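Local structure of monosaccharide ABC transporter substrate-binding protein, CUT2 family (Bradyrhizobium sp., 4YHS) at residues T100-N103 and K104-Q108; D128-N131 and K132-G135; F276-P280 and G281-G285; A336-Q340 and A341-P345. The protein probably binds a monosaccharide in the periplasm and hands it to a CUT2-type ABC importer. All coordinates share one frame; numbering follows the deposited sequence. Where two conformers were deposited one is given.

Overall arrangement
All four contacts are local, formed where the chain starts a helix or turns. Contacts 1 and 2 sit on the same side of the chain's centre, their own centres 11 Å apart, and touch through Leu130 against Leu102 and Ile106, so two neighbouring helix starts share one apolar patch. Contact 1 is mostly at the surface, whereas contact 2 is partly buried. Contacts 3 and 4, also partly buried, have centres 12 Å apart and meet where Leu344 packs on Tyr283 and Pro280. The chemistry differs: waters bridge the first turns of contacts 1 and 2, weakly on one side in contact 1, a threonine hydroxyl caps contact 3, and carbonyl oxygens hold the turn of contact 4.

Contact 1. Residues T100-N103 and K104-Q108; sequences TELN and KQISQ
The main chain enters a helix after Glu101, the N-cap residue: Gln105 N bonds to Glu101 O at 3.1 Å, Ile106 N to Leu102 O at 3.0 Å and Ser107 N to Asn103 O at 3.1 Å, the last donor lying 30° from the carbonyl plane. Lys104 N also approaches Glu101 O, but its N-H...O angle of 124° makes that bond weak. A water adds a second route, accepting weakly from Lys104 N and donating to Glu101 OE1 at 2.9 Å, so the carboxylate reaches the first turn indirectly. Its other oxygen, OE2, receives Thr100 OG1 at 2.7 Å through the anti lone pair, which helps fix the bent Glu101 chain. On another side of the helix, Leu102, its CG anti to the backbone N (chi1 174°), brings that atom to 4.1 Å from Ile106 CD1, the two side chains crossing at a slant. Leu130 packs against both. The extended Gln105 reaches inward, where its amide bonds to Ser64, Gly123 and Ile125. The arrangement is that of a helix start in an alpha/beta periplasmic-binding domain, where helix 102-115 connects parallel strands 90-95 and 119-122.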
# COMPACT_ATOMS: atom_id res chain seq x y z
N THR A 100 13.03 -0.35 13.20
CA THR A 100 14.28 -0.70 13.83
C THR A 100 14.14 -1.92 14.76
O THR A 100 15.12 -2.40 15.34
CB THR A 100 14.84 0.48 14.67
OG1 THR A 100 13.83 0.94 15.57
CG2 THR A 100 15.26 1.63 13.77
N GLU A 101 12.92 -2.42 14.90
CA GLU A 101 12.60 -3.31 16.01
C GLU A 101 12.30 -4.75 15.59
O GLU A 101 11.39 -5.37 16.13
CB GLU A 101 11.40 -2.76 16.80
CG GLU A 101 11.64 -1.34 17.34
CD GLU A 101 12.86 -1.25 18.20
OE1 GLU A 101 12.89 -1.93 19.25
OE2 GLU A 101 13.82 -0.54 17.81
N LEU A 102 13.11 -5.30 14.69
CA LEU A 102 12.92 -6.69 14.27
C LEU A 102 12.93 -7.65 15.48
O LEU A 102 12.10 -8.54 15.55
CB LEU A 102 14.00 -7.10 13.27
CG LEU A 102 14.01 -8.57 12.86
CD1 LEU A 102 12.79 -8.92 12.04
CD2 LEU A 102 15.27 -8.92 12.11
N ASN A 103 13.86 -7.48 16.41
CA ASN A 103 13.94 -8.40 17.55
C ASN A 103 12.71 -8.37 18.43
O ASN A 103 12.32 -9.39 18.99
CB ASN A 103 15.18 -8.09 18.38
CG ASN A 103 16.45 -8.45 17.65
OD1 ASN A 103 16.46 -9.34 16.81
ND2 ASN A 103 17.53 -7.74 17.97
N LYS A 104 12.07 -7.21 18.54
CA LYS A 104 10.85 -7.11 19.33
C LYS A 104 9.71 -7.80 18.58
O LYS A 104 8.87 -8.47 19.18
CB LYS A 104 10.53 -5.66 19.66
CG LYS A 104 9.15 -5.43 20.23
CD LYS A 104 8.96 -6.11 21.56
CE LYS A 104 9.53 -5.25 22.70
NZ LYS A 104 8.65 -5.32 23.90
N GLN A 105 9.69 -7.70 17.26
CA GLN A 105 8.64 -8.36 16.51
C GLN A 105 8.79 -9.88 16.64
O GLN A 105 7.81 -10.59 16.82
CB GLN A 105 8.66 -7.93 15.05
CG GLN A 105 7.59 -8.65 14.25
CD GLN A 105 7.38 -8.05 12.90
OE1 GLN A 105 8.34 -7.82 12.17
NE2 GLN A 105 6.11 -7.79 12.54
N ILE A 106 10.03 -10.37 16.61
CA ILE A 106 10.26 -11.78 16.80
C ILE A 106 9.73 -12.23 18.16
O ILE A 106 8.99 -13.22 18.23
CB ILE A 106 11.75 -12.12 16.62
CG1 ILE A 106 12.13 -11.93 15.14
CG2 ILE A 106 12.04 -13.55 17.07
CD1 ILE A 106 13.62 -12.08 14.86
N SER A 107 10.07 -11.51 19.23
CA SER A 107 9.64 -11.89 20.57
C SER A 107 8.11 -11.78 20.72
O SER A 107 7.49 -12.63 21.36
CB SER A 107 10.35 -11.04 21.64
OG SER A 107 10.22 -9.65 21.40
N GLN A 108 7.51 -10.75 20.12
CA GLN A 108 6.06 -10.57 20.21
C GLN A 108 5.30 -11.71 19.51
O GLN A 108 4.28 -12.20 20.03
CB GLN A 108 5.64 -9.22 19.61
CG GLN A 108 5.98 -8.03 20.46
CD GLN A 108 5.57 -6.72 19.82
OE1 GLN A 108 5.79 -6.50 18.63
NE2 GLN A 108 4.97 -5.83 20.61
O HOH W 1 13.84 -4.61 18.81

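Contact 2. Residues D128-N131 and K132-G135; sequences DGLN and KVIG
Leu130 meets two side chains of the following helical turn with its CB: Val133 CG1 lies 4.0 Å from it and Ile134 CD1 3.9 Å, approaching from directions roughly perpendicular to each other. The branch end of the leucine faces helix 102-115 and also touches Ile122. Val133 CG1 stands between its own backbone N and carbonyl carbon (chi1 63°), a torsion that carries this methyl to 3.1 Å from Leu130 O. Ile134 CG1 comes equally near, also 3.1 Å from Leu130 O, so that oxygen has two aliphatic carbons close by. It accepts from Ile134 N at 2.8 Å, with the donor almost straight ahead of the carbonyl (C=O...N 170°). The next bond, Gly135 N to Asn131 O at 3.0 Å, is less direct, its donor tilted 32° from the carbonyl plane. Asn131 turns its amide to Ser152, which also bonds to Asp128, while Lys132 forms a salt bridge with Glu136. A type I turn from Asp128 to Asn131 leads into the helix, and two waters join turn to helix: Lys132 N gives to a water that donates to Asp128 O, and Val133 N to one that donates to Gly129 O. The early amides are thus satisfied through solvent, while Leu130, Val133 and Ile134 supply the apolar contacts; the helix start is hydrated on one side and apolar on another.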
# COMPACT_ATOMS: atom_id res chain seq x y z
N ASP A 128 13.37 -11.27 5.20
CA ASP A 128 14.01 -12.51 5.63
C ASP A 128 14.11 -12.68 7.15
O ASP A 128 14.40 -13.77 7.62
CB ASP A 128 15.45 -12.59 5.11
CG ASP A 128 15.54 -12.36 3.61
OD1 ASP A 128 14.52 -12.54 2.90
OD2 ASP A 128 16.65 -12.01 3.16
N GLY A 129 13.94 -11.60 7.91
CA GLY A 129 14.33 -11.59 9.31
C GLY A 129 13.47 -12.45 10.22
O GLY A 129 13.88 -12.82 11.32
N LEU A 130 12.25 -12.73 9.77
CA LEU A 130 11.30 -13.55 10.53
C LEU A 130 11.24 -14.99 10.03
O LEU A 130 10.47 -15.80 10.54
CB LEU A 130 9.90 -12.96 10.44
CG LEU A 130 9.74 -11.49 10.81
CD1 LEU A 130 8.29 -11.11 10.60
CD2 LEU A 130 10.20 -11.26 12.24
N ASN A 131 12.06 -15.32 9.04
CA ASN A 131 12.01 -16.65 8.42
C ASN A 131 12.26 -17.79 9.42
O ASN A 131 11.62 -18.84 9.35
CB ASN A 131 13.01 -16.72 7.27
CG ASN A 131 12.53 -15.98 6.04
OD1 ASN A 131 11.47 -15.31 6.06
ND2 ASN A 131 13.31 -16.05 4.96
N LYS A 132 13.18 -17.61 10.34
CA LYS A 132 13.44 -18.65 11.32
C LYS A 132 12.21 -18.87 12.22
O LYS A 132 11.76 -20.02 12.41
CB LYS A 132 14.66 -18.29 12.15
CG LYS A 132 15.00 -19.28 13.23
CD LYS A 132 16.31 -18.87 13.90
CE LYS A 132 16.75 -19.88 14.95
NZ LYS A 132 15.60 -20.38 15.76
N VAL A 133 11.64 -17.80 12.76
CA VAL A 133 10.50 -17.98 13.66
C VAL A 133 9.24 -18.43 12.89
O VAL A 133 8.45 -19.23 13.40
CB VAL A 133 10.18 -16.69 14.47
CG1 VAL A 133 9.77 -15.50 13.56
CG2 VAL A 133 9.10 -16.98 15.53
N ILE A 134 9.07 -17.95 11.67
CA ILE A 134 7.97 -18.46 10.83
C ILE A 134 8.10 -19.98 10.59
O ILE A 134 7.11 -20.71 10.64
CB ILE A 134 7.88 -17.69 9.50
CG1 ILE A 134 7.46 -16.25 9.80
CG2 ILE A 134 6.84 -18.33 8.59
CD1 ILE A 134 7.36 -15.32 8.62
N GLY A 135 9.32 -20.47 10.34
CA GLY A 135 9.50 -21.91 10.14
C GLY A 135 9.10 -22.70 11.38
O GLY A 135 8.52 -23.78 11.30
O HOH W 2 15.31 -15.77 9.84
O HOH W 3 13.24 -15.19 12.76

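Contact 3. Residues F276-P280 and G281-G285; sequences FYMTP and GVYEG
At the edge of the Tyr283 ring, near its plane, lies SE of Met278, a selenomethionine. Before the helix, two rings meet: Tyr277 CD2 sits 3.7 Å above one face of the Phe276 ring, displaced toward the rim, while Phe276 CD1 lies in plane at the tyrosine's edge. Phe276 also meets Trp190, their planes inclined by about 50°, and the Tyr277 side chain is about 3 Å from a bound Bis-Tris, probably a buffer molecule from crystallisation, which may nevertheless mark the ligand pocket. The bent Met278 chain brings SE 4.0 Å from Tyr283 CB and 4.1 Å from Val282 CG1, filling the angle between these two residues. Thr279 is the N-cap: OG1, set between its own backbone N and carbonyl carbon (chi1 64°), accepts from Val282 N at 3.0 Å in a nearly straight bond (165°). The same oxygen lies 3.2 Å from Val282 CG2 and is hydrogen-bonded to Glu256 of helix 252-264. A valine in place of Thr279 would probably leave Val282 N without its cap and Glu256 without this partner. Behind the cap, regular helical bonds follow, Tyr283 N to Thr279 O at 3.0 Å and Glu284 N to Pro280 O at 2.9 Å. Burial is not fully paid for, since Tyr277 O and Thr279 N have no partner in the model. One hydroxyl therefore does double duty, closing the helix end and tying it to a neighbouring helix, whereas the selenium packs mainly against carbon.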
# COMPACT_ATOMS: atom_id res chain seq x y z
N PHE A 276 2.72 8.69 -6.11
CA PHE A 276 2.54 7.29 -6.53
C PHE A 276 2.09 6.40 -5.37
O PHE A 276 2.07 5.17 -5.49
CB PHE A 276 3.81 6.70 -7.20
CG PHE A 276 5.03 6.61 -6.32
CD1 PHE A 276 5.29 5.47 -5.56
CD2 PHE A 276 5.97 7.63 -6.33
CE1 PHE A 276 6.46 5.37 -4.78
CE2 PHE A 276 7.13 7.53 -5.58
CZ PHE A 276 7.37 6.41 -4.80
N TYR A 277 1.60 7.03 -4.31
CA TYR A 277 0.92 6.28 -3.25
C TYR A 277 0.02 7.23 -2.41
O TYR A 277 0.04 8.46 -2.59
CB TYR A 277 1.95 5.49 -2.38
CG TYR A 277 2.94 6.27 -1.56
CD1 TYR A 277 2.65 6.65 -0.25
CD2 TYR A 277 4.19 6.60 -2.07
CE1 TYR A 277 3.54 7.35 0.51
CE2 TYR A 277 5.10 7.33 -1.32
CZ TYR A 277 4.78 7.69 -0.03
OH TYR A 277 5.67 8.41 0.72
N MSE A 278 -0.81 6.64 -1.55
CA MSE A 278 -1.90 7.38 -0.90
C MSE A 278 -1.65 7.64 0.58
O MSE A 278 -1.19 6.75 1.29
CB MSE A 278 -3.21 6.60 -1.05
CG MSE A 278 -4.42 7.27 -0.46
SE MSE A 278 -4.84 8.98 -1.37
CE MSE A 278 -5.19 8.32 -3.17
N THR A 279 -1.96 8.87 1.00
CA THR A 279 -1.86 9.31 2.41
C THR A 279 -3.04 10.23 2.68
O THR A 279 -3.65 10.72 1.73
CB THR A 279 -0.62 10.10 2.71
OG1 THR A 279 -0.65 11.30 1.94
CG2 THR A 279 0.66 9.31 2.39
N PRO A 280 -3.35 10.50 3.96
CA PRO A 280 -4.43 11.47 4.20
C PRO A 280 -4.15 12.86 3.59
O PRO A 280 -5.08 13.49 3.09
CB PRO A 280 -4.51 11.52 5.73
CG PRO A 280 -4.10 10.14 6.15
CD PRO A 280 -2.96 9.80 5.20
N GLY A 281 -2.90 13.31 3.64
CA GLY A 281 -2.53 14.61 3.08
C GLY A 281 -2.74 14.65 1.57
O GLY A 281 -3.25 15.62 1.02
N VAL A 282 -2.37 13.57 0.88
CA VAL A 282 -2.61 13.50 -0.55
C VAL A 282 -4.12 13.46 -0.86
O VAL A 282 -4.60 14.17 -1.75
CB VAL A 282 -1.91 12.28 -1.16
CG1 VAL A 282 -2.35 12.04 -2.65
CG2 VAL A 282 -0.39 12.46 -1.07
N TYR A 283 -4.87 12.71 -0.08
CA TYR A 283 -6.32 12.60 -0.23
C TYR A 283 -6.97 13.99 -0.10
O TYR A 283 -7.78 14.39 -0.93
CB TYR A 283 -6.85 11.61 0.82
CG TYR A 283 -8.31 11.22 0.72
CD1 TYR A 283 -8.72 10.16 -0.08
CD2 TYR A 283 -9.27 11.89 1.43
CE1 TYR A 283 -10.07 9.80 -0.16
CE2 TYR A 283 -10.60 11.54 1.36
CZ TYR A 283 -10.99 10.48 0.58
OH TYR A 283 -12.33 10.18 0.51
N GLU A 284 -6.60 14.73 0.94
CA GLU A 284 -7.21 16.02 1.17
C GLU A 284 -6.85 16.96 0.01
O GLU A 284 -7.67 17.73 -0.46
CB GLU A 284 -6.77 16.60 2.51
CG GLU A 284 -7.24 18.01 2.77
CD GLU A 284 -8.78 18.14 2.91
OE1 GLU A 284 -9.49 17.12 3.04
OE2 GLU A 284 -9.28 19.28 2.89
N GLY A 285 -5.61 16.84 -0.45
CA GLY A 285 -5.14 17.62 -1.57
C GLY A 285 -5.96 17.40 -2.84
O GLY A 285 -6.26 18.35 -3.54

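Contact 4. Residues A336-Q340 and A341-P345; sequences ATVPQ and ANILP
Gln340 O is gripped by two backbone amides, Ile343 N and Leu344 N, each at 2.8 Å. Leu344 N lies nearly in line with the carbonyl, whereas Ile343 N comes from above its plane, 44° out of it. A further bond, Asn342 N to Pro339 O at 3.0 Å, likewise has its donor well above the carbonyl plane, so the chain winds tightly. The Gln340 side chain reaches forward across the turn: CG is anti to the backbone N (chi1 -180°), the rest is extended, and NE2 donates to Pro345 O at 3.1 Å. That oxygen lies only 4° out of the glutamine's amide plane, and Asp347 takes a weak second bond from NE2. With Gln340 cut back to alanine the CG contact on Leu344 CB is gone, and Pro345 O is likely to lose this donor. Asn342 ND2 rests against the ring of Pro339, 3.6 Å from its CD. Val338 CG1 and Ile343 CG2 touch at 4.2 Å, their side chains crossing at about a right angle. Tyr283 of helix 280-287 packs against Gln340, Ile343 and Leu344. Backbone carbonyls and one primary amide thus close this C-terminal turn, while Leu344 and Ile343 fasten it to the helix by apolar contact.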
# COMPACT_ATOMS: atom_id res chain seq x y z
N ALA A 336 -14.98 10.95 -4.83
CA ALA A 336 -16.24 10.94 -4.08
C ALA A 336 -17.02 9.61 -4.28
O ALA A 336 -17.98 9.35 -3.57
CB ALA A 336 -17.10 12.14 -4.48
N THR A 337 -16.59 8.76 -5.22
CA THR A 337 -17.35 7.51 -5.54
C THR A 337 -16.81 6.34 -4.73
O THR A 337 -17.46 5.28 -4.66
CB THR A 337 -17.30 7.15 -7.06
OG1 THR A 337 -15.95 6.81 -7.42
CG2 THR A 337 -17.77 8.29 -7.94
N VAL A 338 -15.63 6.52 -4.13
CA VAL A 338 -14.98 5.49 -3.32
C VAL A 338 -15.16 5.75 -1.83
O VAL A 338 -14.90 6.87 -1.37
CB VAL A 338 -13.46 5.42 -3.63
CG1 VAL A 338 -12.76 4.38 -2.77
CG2 VAL A 338 -13.23 5.13 -5.12
N PRO A 339 -15.64 4.75 -1.08
CA PRO A 339 -15.67 4.99 0.37
C PRO A 339 -14.25 5.21 0.86
O PRO A 339 -13.39 4.37 0.56
CB PRO A 339 -16.25 3.69 0.97
CG PRO A 339 -16.96 3.03 -0.18
CD PRO A 339 -16.12 3.39 -1.41
N GLN A 340 -14.01 6.31 1.57
CA GLN A 340 -12.69 6.54 2.19
C GLN A 340 -12.16 5.33 2.92
O GLN A 340 -10.96 5.00 2.80
CB GLN A 340 -12.76 7.71 3.17
CG GLN A 340 -11.42 8.00 3.84
CD GLN A 340 -11.48 9.23 4.71
OE1 GLN A 340 -12.14 10.22 4.36
NE2 GLN A 340 -10.80 9.18 5.84
N ALA A 341 -13.05 4.67 3.68
CA ALA A 341 -12.66 3.56 4.55
C ALA A 341 -12.20 2.31 3.82
O ALA A 341 -11.75 1.36 4.48
CB ALA A 341 -13.78 3.20 5.50
N ASN A 342 -12.24 2.30 2.48
CA ASN A 342 -11.58 1.20 1.75
C ASN A 342 -10.09 1.51 1.48
O ASN A 342 -9.30 0.61 1.19
CB ASN A 342 -12.28 0.91 0.44
CG ASN A 342 -13.64 0.33 0.65
OD1 ASN A 342 -13.97 -0.15 1.75
ND2 ASN A 342 -14.47 0.36 -0.39
N ILE A 343 -9.72 2.80 1.55
CA ILE A 343 -8.38 3.20 1.08
C ILE A 343 -7.58 4.01 2.06
O ILE A 343 -6.41 4.22 1.82
CB ILE A 343 -8.44 4.00 -0.27
CG1 ILE A 343 -9.27 5.29 -0.15
CG2 ILE A 343 -9.02 3.11 -1.37
CD1 ILE A 343 -9.13 6.19 -1.38
N LEU A 344 -8.21 4.40 3.17
CA LEU A 344 -7.56 5.11 4.27
C LEU A 344 -8.29 4.77 5.56
O LEU A 344 -9.46 4.36 5.53
CB LEU A 344 -7.58 6.60 4.05
CG LEU A 344 -6.59 7.27 3.08
CD1 LEU A 344 -6.97 8.75 2.94
CD2 LEU A 344 -5.19 7.12 3.61
N PRO A 345 -7.64 5.00 6.72
CA PRO A 345 -8.44 4.90 7.93
C PRO A 345 -9.44 6.04 8.02
O PRO A 345 -9.18 7.10 7.43
CB PRO A 345 -7.40 4.99 9.05
CG PRO A 345 -6.31 5.80 8.45
CD PRO A 345 -6.24 5.38 7.01